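Local coordinates for protein BT_4661 (Bacteroides thetaiotaomicron, PDB 4AK2) that probably binds heparin and heparan sulphate at the cell surface as a SusE-like glycan-binding protein, this chain being its ligand-binding domain, at residues G33-A45 with E74-Q86. Residues are numbered along the deposited sequence; the frame is centred on the assembly and turned at random.
With IDS (2-O-sulfo-alpha-L-idopyranuronic acid), chain B; SGN (2-deoxy-6-O-sulfo-2-(sulfoamino)-alpha-D-glucopyranose), chain C.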
ATOM      1  N   GLY A  33       1.143  18.706  -7.596  1.00 21.01           N
ATOM      2  CA  GLY A  33       0.471  19.837  -8.220  1.00 22.23           C
ATOM      3  C   GLY A  33      -0.585  19.499  -9.254  1.00 22.71           C
ATOM      4  O   GLY A  33      -1.206  20.414  -9.818  1.00 24.77           O
ATOM      5  N   GLY A  34      -0.860  18.212  -9.441  1.00 21.53           N
ATOM      6  CA  GLY A  34      -1.933  17.771 -10.332  1.00 20.92           C
ATOM      7  C   GLY A  34      -3.299  17.618  -9.723  1.00 21.52           C
ATOM      8  O   GLY A  34      -3.559  18.059  -8.609  1.00 21.77           O
ATOM      9  N   LYS A  35      -4.180  17.014 -10.498  1.00 21.33           N
ATOM     10  CA  LYS A  35      -5.583  16.882 -10.152  1.00 21.09           C
ATOM     11  C   LYS A  35      -5.985  15.413 -10.219  1.00 16.88           C
ATOM     12  O   LYS A  35      -5.624  14.683 -11.160  1.00 18.62           O
ATOM     13  CB  LYS A  35      -6.462  17.708 -11.105  1.00 24.47           C
ATOM     14  CG  LYS A  35      -6.199  19.224 -11.057  1.00 29.35           C
ATOM     15  N   LEU A  36      -6.764  14.984  -9.220  1.00 18.68           N
ATOM     16  CA  LEU A  36      -7.275  13.599  -9.200  1.00 17.16           C
ATOM     17  C   LEU A  36      -8.082  13.216 -10.445  1.00 19.02           C
ATOM     18  O   LEU A  36      -8.037  12.057 -10.885  1.00 19.73           O
ATOM     19  CB  LEU A  36      -8.118  13.299  -7.976  1.00 20.41           C
ATOM     20  CG  LEU A  36      -7.427  13.308  -6.646  1.00 20.31           C
ATOM     21  CD1 LEU A  36      -8.468  13.142  -5.550  1.00 22.60           C
ATOM     22  CD2 LEU A  36      -6.442  12.173  -6.607  1.00 22.33           C
ATOM     23  N   ASN A  37      -8.838  14.172 -10.996  1.00 18.74           N
ATOM     24  CA  ASN A  37      -9.641  13.897 -12.182  1.00 20.61           C
ATOM     25  C   ASN A  37      -8.830  13.677 -13.468  1.00 22.08           C
ATOM     26  O   ASN A  37      -9.409  13.365 -14.512  1.00 22.28           O
ATOM     27  CB  ASN A  37     -10.762  14.933 -12.341  1.00 22.25           C
ATOM     28  CG  ASN A  37     -10.259  16.291 -12.792  1.00 24.76           C
ATOM     29  OD1 ASN A  37      -9.060  16.503 -13.008  1.00 24.46           O
ATOM     30  ND2 ASN A  37     -11.197  17.226 -12.963  1.00 26.81           N
ATOM     31  N   SER A  38      -7.494  13.806 -13.392  1.00 17.88           N
ATOM     32  CA  SER A  38      -6.666  13.521 -14.571  1.00 18.81           C
ATOM     33  C   SER A  38      -6.237  12.070 -14.667  1.00 16.78           C
ATOM     34  O   SER A  38      -5.679  11.672 -15.679  1.00 23.07           O
ATOM     35  CB  SER A  38      -5.425  14.398 -14.622  1.00 21.63           C
ATOM     36  OG  SER A  38      -4.549  14.052 -13.576  1.00 21.96           O
ATOM     37  N   VAL A  39      -6.467  11.282 -13.623  1.00 16.63           N
ATOM     38  CA  VAL A  39      -5.966   9.899 -13.613  1.00 16.61           C
ATOM     39  C   VAL A  39      -7.174   8.998 -13.417  1.00 16.23           C
ATOM     40  O   VAL A  39      -7.655   8.834 -12.292  1.00 16.10           O
ATOM     41  CB  VAL A  39      -4.921   9.694 -12.483  1.00 18.04           C
ATOM     42  CG1 VAL A  39      -4.468   8.251 -12.394  1.00 20.95           C
ATOM     43  CG2 VAL A  39      -3.698  10.572 -12.720  1.00 21.07           C
ATOM     44  N   LYS A  40      -7.658   8.425 -14.514  1.00 15.17           N
ATOM     45  CA  LYS A  40      -8.875   7.613 -14.517  1.00 15.07           C
ATOM     46  C   LYS A  40      -8.524   6.312 -15.228  1.00 14.07           C
ATOM     47  O   LYS A  40      -8.794   6.138 -16.424  1.00 17.69           O
ATOM     48  CB  LYS A  40     -10.040   8.362 -15.217  1.00 15.53           C
ATOM     49  CG  LYS A  40     -10.467   9.635 -14.504  1.00 17.13           C
ATOM     50  CD  LYS A  40     -11.671  10.247 -15.212  1.00 21.33           C
ATOM     51  CE  LYS A  40     -12.124  11.514 -14.525  1.00 20.46           C
ATOM     52  NZ  LYS A  40     -13.349  12.044 -15.196  1.00 25.75           N
ATOM     53  N   PRO A  41      -7.902   5.375 -14.513  1.00 13.52           N
ATOM     54  CA  PRO A  41      -7.327   4.215 -15.222  1.00 14.76           C
ATOM     55  C   PRO A  41      -8.390   3.286 -15.766  1.00 13.44           C
ATOM     56  O   PRO A  41      -9.452   3.067 -15.159  1.00 14.35           O
ATOM     57  CB  PRO A  41      -6.516   3.489 -14.162  1.00 17.78           C
ATOM     58  CG  PRO A  41      -6.641   4.244 -12.929  1.00 17.78           C
ATOM     59  CD  PRO A  41      -7.537   5.445 -13.096  1.00 15.00           C
ATOM     60  N   VAL A  42      -8.045   2.697 -16.911  1.00 14.55           N
ATOM     61  CA  VAL A  42      -8.873   1.662 -17.506  0.50 13.87           C
ATOM     62  C   VAL A  42      -8.065   0.371 -17.612  1.00 14.11           C
ATOM     63  O   VAL A  42      -6.806   0.369 -17.719  1.00 15.67           O
ATOM     64  CB  VAL A  42      -9.415   2.026 -18.903  0.50 13.97           C
ATOM     65  CG1 VAL A  42     -10.449   3.150 -18.829  0.50 15.97           C
ATOM     66  CG2 VAL A  42      -8.264   2.340 -19.863  0.50 14.76           C
ATOM     67  N   PRO A  43      -8.762  -0.777 -17.551  1.00 12.98           N
ATOM     68  CA  PRO A  43      -8.007  -2.024 -17.608  1.00 13.15           C
ATOM     69  C   PRO A  43      -7.372  -2.270 -18.976  1.00 11.64           C
ATOM     70  O   PRO A  43      -7.877  -1.846 -20.030  1.00 14.41           O
ATOM     71  CB  PRO A  43      -9.065  -3.074 -17.264  1.00 14.12           C
ATOM     72  CG  PRO A  43     -10.349  -2.456 -17.732  1.00 15.42           C
ATOM     73  CD  PRO A  43     -10.221  -0.990 -17.426  1.00 15.45           C
ATOM     74  N   THR A  44      -6.284  -3.010 -18.944  1.00 11.47           N
ATOM     75  CA  THR A  44      -5.503  -3.246 -20.181  0.50 11.47           C
ATOM     76  C   THR A  44      -5.229  -4.703 -20.482  1.00 11.12           C
ATOM     77  O   THR A  44      -4.703  -5.001 -21.546  1.00 13.15           O
ATOM     78  CB  THR A  44      -4.156  -2.505 -20.139  0.50 10.98           C
ATOM     79  OG1 THR A  44      -3.339  -3.065 -19.094  0.50 10.59           O
ATOM     80  CG2 THR A  44      -4.377  -1.003 -19.969  0.50 13.46           C
ATOM     81  N   ALA A  45      -5.609  -5.620 -19.590  1.00 11.29           N
ATOM     82  CA  ALA A  45      -5.303  -7.050 -19.791  1.00 11.37           C
ATOM     83  C   ALA A  45      -6.293  -7.912 -19.044  1.00 11.54           C
ATOM     84  O   ALA A  45      -6.751  -7.529 -17.958  1.00 13.13           O
ATOM     85  CB  ALA A  45      -3.874  -7.402 -19.333  1.00 12.57           C
ATOM     86  N   GLU A  74     -19.243   0.590 -15.112  1.00 17.30           N
ATOM     87  CA  GLU A  74     -19.535  -0.851 -15.044  1.00 18.32           C
ATOM     88  C   GLU A  74     -19.163  -1.619 -16.335  1.00 19.04           C
ATOM     89  O   GLU A  74     -18.906  -2.832 -16.286  1.00 19.01           O
ATOM     90  CB  GLU A  74     -21.015  -1.081 -14.674  1.00 21.74           C
ATOM     91  CG  GLU A  74     -21.398  -2.528 -14.339  1.00 26.88           C
ATOM     92  CD  GLU A  74     -22.896  -2.748 -14.232  1.00 36.82           C
ATOM     93  OE1 GLU A  74     -23.637  -2.203 -15.067  1.00 45.76           O
ATOM     94  OE2 GLU A  74     -23.338  -3.467 -13.320  1.00 38.92           O
ATOM     95  N   SER A  75     -19.149  -0.917 -17.476  1.00 17.14           N
ATOM     96  CA  SER A  75     -18.846  -1.525 -18.789  1.00 19.54           C
ATOM     97  C   SER A  75     -17.365  -1.420 -19.120  1.00 20.41           C
ATOM     98  O   SER A  75     -16.733  -2.377 -19.584  1.00 23.66           O
ATOM     99  CB  SER A  75     -19.633  -0.830 -19.930  1.00 21.30           C
ATOM    100  OG  SER A  75     -19.143  -1.245 -21.224  1.00 24.48           O
ATOM    101  N   THR A  76     -16.767  -0.252 -18.902  1.00 20.23           N
ATOM    102  CA  THR A  76     -15.382  -0.074 -19.349  1.00 18.86           C
ATOM    103  C   THR A  76     -14.321  -0.372 -18.275  1.00 16.71           C
ATOM    104  O   THR A  76     -13.133  -0.572 -18.566  1.00 17.53           O
ATOM    105  CB  THR A  76     -15.121   1.357 -19.815  1.00 20.80           C
ATOM    106  OG1 THR A  76     -15.168   2.210 -18.672  1.00 18.89           O
ATOM    107  CG2 THR A  76     -16.137   1.810 -20.841  1.00 24.61           C
ATOM    108  N   GLY A  77     -14.739  -0.400 -17.027  1.00 15.38           N
ATOM    109  CA  GLY A  77     -13.821  -0.568 -15.911  1.00 14.75           C
ATOM    110  C   GLY A  77     -13.043   0.686 -15.528  1.00 13.67           C
ATOM    111  O   GLY A  77     -12.190   0.622 -14.657  1.00 14.44           O
ATOM    112  N   GLN A  78     -13.366   1.849 -16.113  1.00 14.33           N
ATOM    113  CA  GLN A  78     -12.626   3.073 -15.807  1.00 15.32           C
ATOM    114  C   GLN A  78     -12.891   3.459 -14.375  1.00 13.84           C
ATOM    115  O   GLN A  78     -14.065   3.558 -13.973  1.00 15.78           O
ATOM    116  CB  GLN A  78     -13.033   4.262 -16.727  1.00 16.73           C
ATOM    117  CG  GLN A  78     -12.180   5.510 -16.475  1.00 18.46           C
ATOM    118  CD  GLN A  78     -12.122   6.522 -17.640  1.00 26.25           C
ATOM    119  OE1 GLN A  78     -13.138   6.929 -18.149  1.00 22.80           O
ATOM    120  NE2 GLN A  78     -10.904   6.953 -18.027  1.00 28.24           N
ATOM    121  N   ILE A  79     -11.824   3.671 -13.617  1.00 13.96           N
ATOM    122  CA  ILE A  79     -11.989   4.047 -12.204  1.00 13.70           C
ATOM    123  C   ILE A  79     -11.821   5.561 -12.057  1.00 15.29           C
ATOM    124  O   ILE A  79     -10.952   6.170 -12.689  1.00 15.43           O
ATOM    125  CB  ILE A  79     -10.884   3.400 -11.337  1.00 14.13           C
ATOM    126  CG1 ILE A  79     -10.878   1.876 -11.512  1.00 15.27           C
ATOM    127  CG2 ILE A  79     -10.963   3.817  -9.880  1.00 16.26           C
ATOM    128  CD1 ILE A  79      -9.650   1.208 -10.932  1.00 15.11           C
ATOM    129  N   THR A  80     -12.656   6.174 -11.219  1.00 16.14           N
ATOM    130  CA  THR A  80     -12.493   7.573 -10.843  1.00 15.93           C
ATOM    131  C   THR A  80     -12.414   7.676  -9.325  1.00 14.92           C
ATOM    132  O   THR A  80     -13.245   7.106  -8.615  1.00 17.94           O
ATOM    133  CB  THR A  80     -13.677   8.434 -11.357  1.00 17.56           C
ATOM    134  OG1 THR A  80     -13.714   8.319 -12.772  1.00 18.79           O
ATOM    135  CG2 THR A  80     -13.486   9.883 -10.967  1.00 19.22           C
ATOM    136  N   ILE A  81     -11.404   8.402  -8.845  1.00 16.86           N
ATOM    137  CA  ILE A  81     -11.196   8.632  -7.434  1.00 17.78           C
ATOM    138  C   ILE A  81     -11.444  10.104  -7.133  1.00 17.49           C
ATOM    139  O   ILE A  81     -11.035  10.978  -7.884  1.00 18.24           O
ATOM    140  CB  ILE A  81      -9.733   8.276  -7.018  1.00 19.24           C
ATOM    141  CG1 ILE A  81      -9.405   6.862  -7.407  1.00 21.55           C
ATOM    142  CG2 ILE A  81      -9.589   8.436  -5.511  1.00 21.83           C
ATOM    143  CD1 ILE A  81     -10.073   5.832  -6.538  1.00 25.50           C
ATOM    144  N   THR A  82     -12.093  10.361  -5.994  1.00 17.62           N
ATOM    145  CA  THR A  82     -12.255  11.734  -5.499  1.00 18.99           C
ATOM    146  C   THR A  82     -11.871  11.809  -4.026  1.00 17.08           C
ATOM    147  O   THR A  82     -11.944  10.805  -3.302  1.00 18.99           O
ATOM    148  CB  THR A  82     -13.698  12.270  -5.669  1.00 20.73           C
ATOM    149  OG1 THR A  82     -14.596  11.452  -4.917  1.00 23.12           O
ATOM    150  CG2 THR A  82     -14.095  12.276  -7.139  1.00 21.12           C
ATOM    151  N   GLY A  83     -11.440  12.988  -3.587  1.00 18.31           N
ATOM    152  CA  GLY A  83     -11.262  13.265  -2.141  1.00 17.74           C
ATOM    153  C   GLY A  83      -9.921  12.790  -1.557  1.00 17.69           C
ATOM    154  O   GLY A  83      -9.566  13.154  -0.444  1.00 19.83           O
ATOM    155  N   LEU A  84      -9.184  11.942  -2.269  1.00 18.00           N
ATOM    156  CA  LEU A  84      -7.863  11.553  -1.785  1.00 17.69           C
ATOM    157  C   LEU A  84      -7.046  12.819  -1.576  1.00 16.76           C
ATOM    158  O   LEU A  84      -6.972  13.645  -2.480  1.00 20.16           O
ATOM    159  CB  LEU A  84      -7.176  10.624  -2.810  1.00 17.63           C
ATOM    160  CG  LEU A  84      -5.731  10.152  -2.556  1.00 17.47           C
ATOM    161  CD1 LEU A  84      -5.680   9.358  -1.259  1.00 18.37           C
ATOM    162  CD2 LEU A  84      -5.253   9.320  -3.736  1.00 18.62           C
ATOM    163  N   LYS A  85      -6.374  12.926  -0.423  1.00 17.22           N
ATOM    164  CA  LYS A  85      -5.588  14.126  -0.093  1.00 18.46           C
ATOM    165  C   LYS A  85      -4.157  14.084  -0.600  1.00 16.49           C
ATOM    166  O   LYS A  85      -3.512  13.018  -0.663  1.00 16.75           O
ATOM    167  CB  LYS A  85      -5.603  14.389   1.393  1.00 21.30           C
ATOM    168  CG  LYS A  85      -6.999  14.770   1.821  1.00 24.81           C
ATOM    169  CD  LYS A  85      -6.957  15.563   3.110  1.00 28.90           C
ATOM    170  CE  LYS A  85      -8.325  16.092   3.517  1.00 31.15           C
ATOM    171  NZ  LYS A  85      -8.194  16.606   4.900  1.00 34.58           N
ATOM    172  N   GLN A  86      -3.639  15.243  -0.945  1.00 18.71           N
ATOM    173  CA  GLN A  86      -2.254  15.357  -1.371  1.00 17.55           C
ATOM    174  C   GLN A  86      -1.315  14.821  -0.301  1.00 16.15           C
ATOM    175  O   GLN A  86      -1.549  15.012   0.901  1.00 18.16           O
ATOM    176  CB  GLN A  86      -1.883  16.811  -1.589  1.00 22.97           C
ATOM    177  CG  GLN A  86      -2.599  17.541  -2.684  1.00 28.16           C
ATOM    178  CD  GLN A  86      -2.183  18.996  -2.662  1.00 33.47           C
ATOM    179  OE1 GLN A  86      -2.921  19.864  -2.195  1.00 49.00           O
ATOM    180  NE2 GLN A  86      -0.984  19.258  -3.103  1.00 27.31           N
TER
HETATM  181  C1  IDS B   6      -7.828  18.993   8.068  1.00 22.91           C
HETATM  182  C2  IDS B   6      -7.564  20.297   8.775  1.00 23.44           C
HETATM  183  C3  IDS B   6      -6.133  20.802   8.633  1.00 24.95           C
HETATM  184  C4  IDS B   6      -5.496  20.587   7.253  1.00 29.71           C
HETATM  185  C5  IDS B   6      -6.012  19.344   6.538  1.00 31.41           C
HETATM  186  C6  IDS B   6      -5.664  19.259   5.061  1.00 35.62           C
HETATM  187  O2  IDS B   6      -8.452  21.281   8.220  1.00 26.17           O
HETATM  188  O3  IDS B   6      -5.317  20.217   9.660  1.00 31.73           O
HETATM  189  O5  IDS B   6      -7.412  19.132   6.698  1.00 24.82           O
HETATM  190  O6A IDS B   6      -6.577  18.947   4.257  1.00 40.28           O
HETATM  191  O6B IDS B   6      -4.493  19.493   4.679  1.00 42.24           O
HETATM  192  S   IDS B   6      -9.116  22.415   9.022  1.00 26.64           S
HETATM  193  O1S IDS B   6     -10.166  21.752   9.804  1.00 33.80           O
HETATM  194  O2S IDS B   6      -8.072  22.976   9.920  1.00 34.69           O
HETATM  195  O3S IDS B   6      -9.613  23.459   8.101  1.00 36.62           O
HETATM  196  C1  SGN C   5      -6.965  13.932   9.252  1.00 20.31           C
HETATM  197  C2  SGN C   5      -6.434  14.446   7.908  1.00 20.62           C
HETATM  198  C3  SGN C   5      -6.127  15.930   7.973  1.00 22.81           C
HETATM  199  C4  SGN C   5      -7.369  16.671   8.461  1.00 18.92           C
HETATM  200  C5  SGN C   5      -7.909  16.080   9.788  1.00 19.45           C
HETATM  201  C6  SGN C   5      -9.249  16.623  10.183  1.00 20.05           C
HETATM  202  N2  SGN C   5      -5.234  13.745   7.520  1.00 20.97           N
HETATM  203  O3  SGN C   5      -5.856  16.385   6.644  1.00 25.46           O
HETATM  204  O4  SGN C   5      -7.063  18.030   8.815  1.00 21.81           O
HETATM  205  O5  SGN C   5      -8.125  14.660   9.625  1.00 20.15           O
HETATM  206  O6  SGN C   5     -10.162  16.456   9.091  1.00 20.28           O
HETATM  207  S1  SGN C   5      -5.264  12.304   6.823  1.00 28.28           S
HETATM  208  O1S SGN C   5      -5.493  11.329   7.851  1.00 41.61           O
HETATM  209  O2S SGN C   5      -6.330  12.393   5.867  1.00 34.60           O
HETATM  210  O3S SGN C   5      -3.797  12.054   6.218  1.00 28.96           O
HETATM  211  S2  SGN C   5     -11.516  17.241   9.203  1.00 23.21           S
HETATM  212  O4S SGN C   5     -11.326  18.701   9.321  1.00 26.71           O
HETATM  213  O5S SGN C   5     -12.198  16.778  10.574  1.00 27.19           O
HETATM  214  O6S SGN C   5     -12.263  16.810   8.043  1.00 29.94           O
HETATM  215  O   HOH W   1       0.124  17.930  -5.094  1.00 23.96           O
HETATM  216  O   HOH W   2      -9.780   9.799 -10.729  1.00 18.65           O
HETATM  217  O   HOH W   3     -15.239  10.040 -14.285  1.00 24.49           O
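With CG swung anti to the backbone N (chi1 -176°) and the chain extended beyond it, Gln78 carries its amide across to Lys40, where NE2 donates to Lys40 O at 2.8 Å. The bond is nearly straight (166°) and lies close to the amide plane, although it meets the carbonyl tilted from its own plane. One residue on, Ile79 N donates to Pro41 O at 2.9 Å, so two consecutive carbonyls of the loop are gripped. A leucine in place of Gln78 would probably leave Lys40 O without this donor and that part of the loop less firmly tied. Val42 CG1 packs on Gln78 CB at 3.5 Å. Lys40 runs extended alongside Thr80, and a water joins its NZ to Thr80 OG1. Further along, Leu36 lays CD1 on Leu84 CB (3.9 Å), the two side chains crossing at about a right angle, while a second water accepts from Ile81 N. Next to Leu84, Lys85 NZ donates to two linked sugars of the bound heparin-type glycan, to IDS O6A and SGN O3. Residues 33-45 thus flank strand 79-82, which pairs antiparallel with strand 69-72; Leu36, Val39 and Pro41 also pack on strand 27-30, and Pro41 and Ile81 meet Phe113 of strand 105-115.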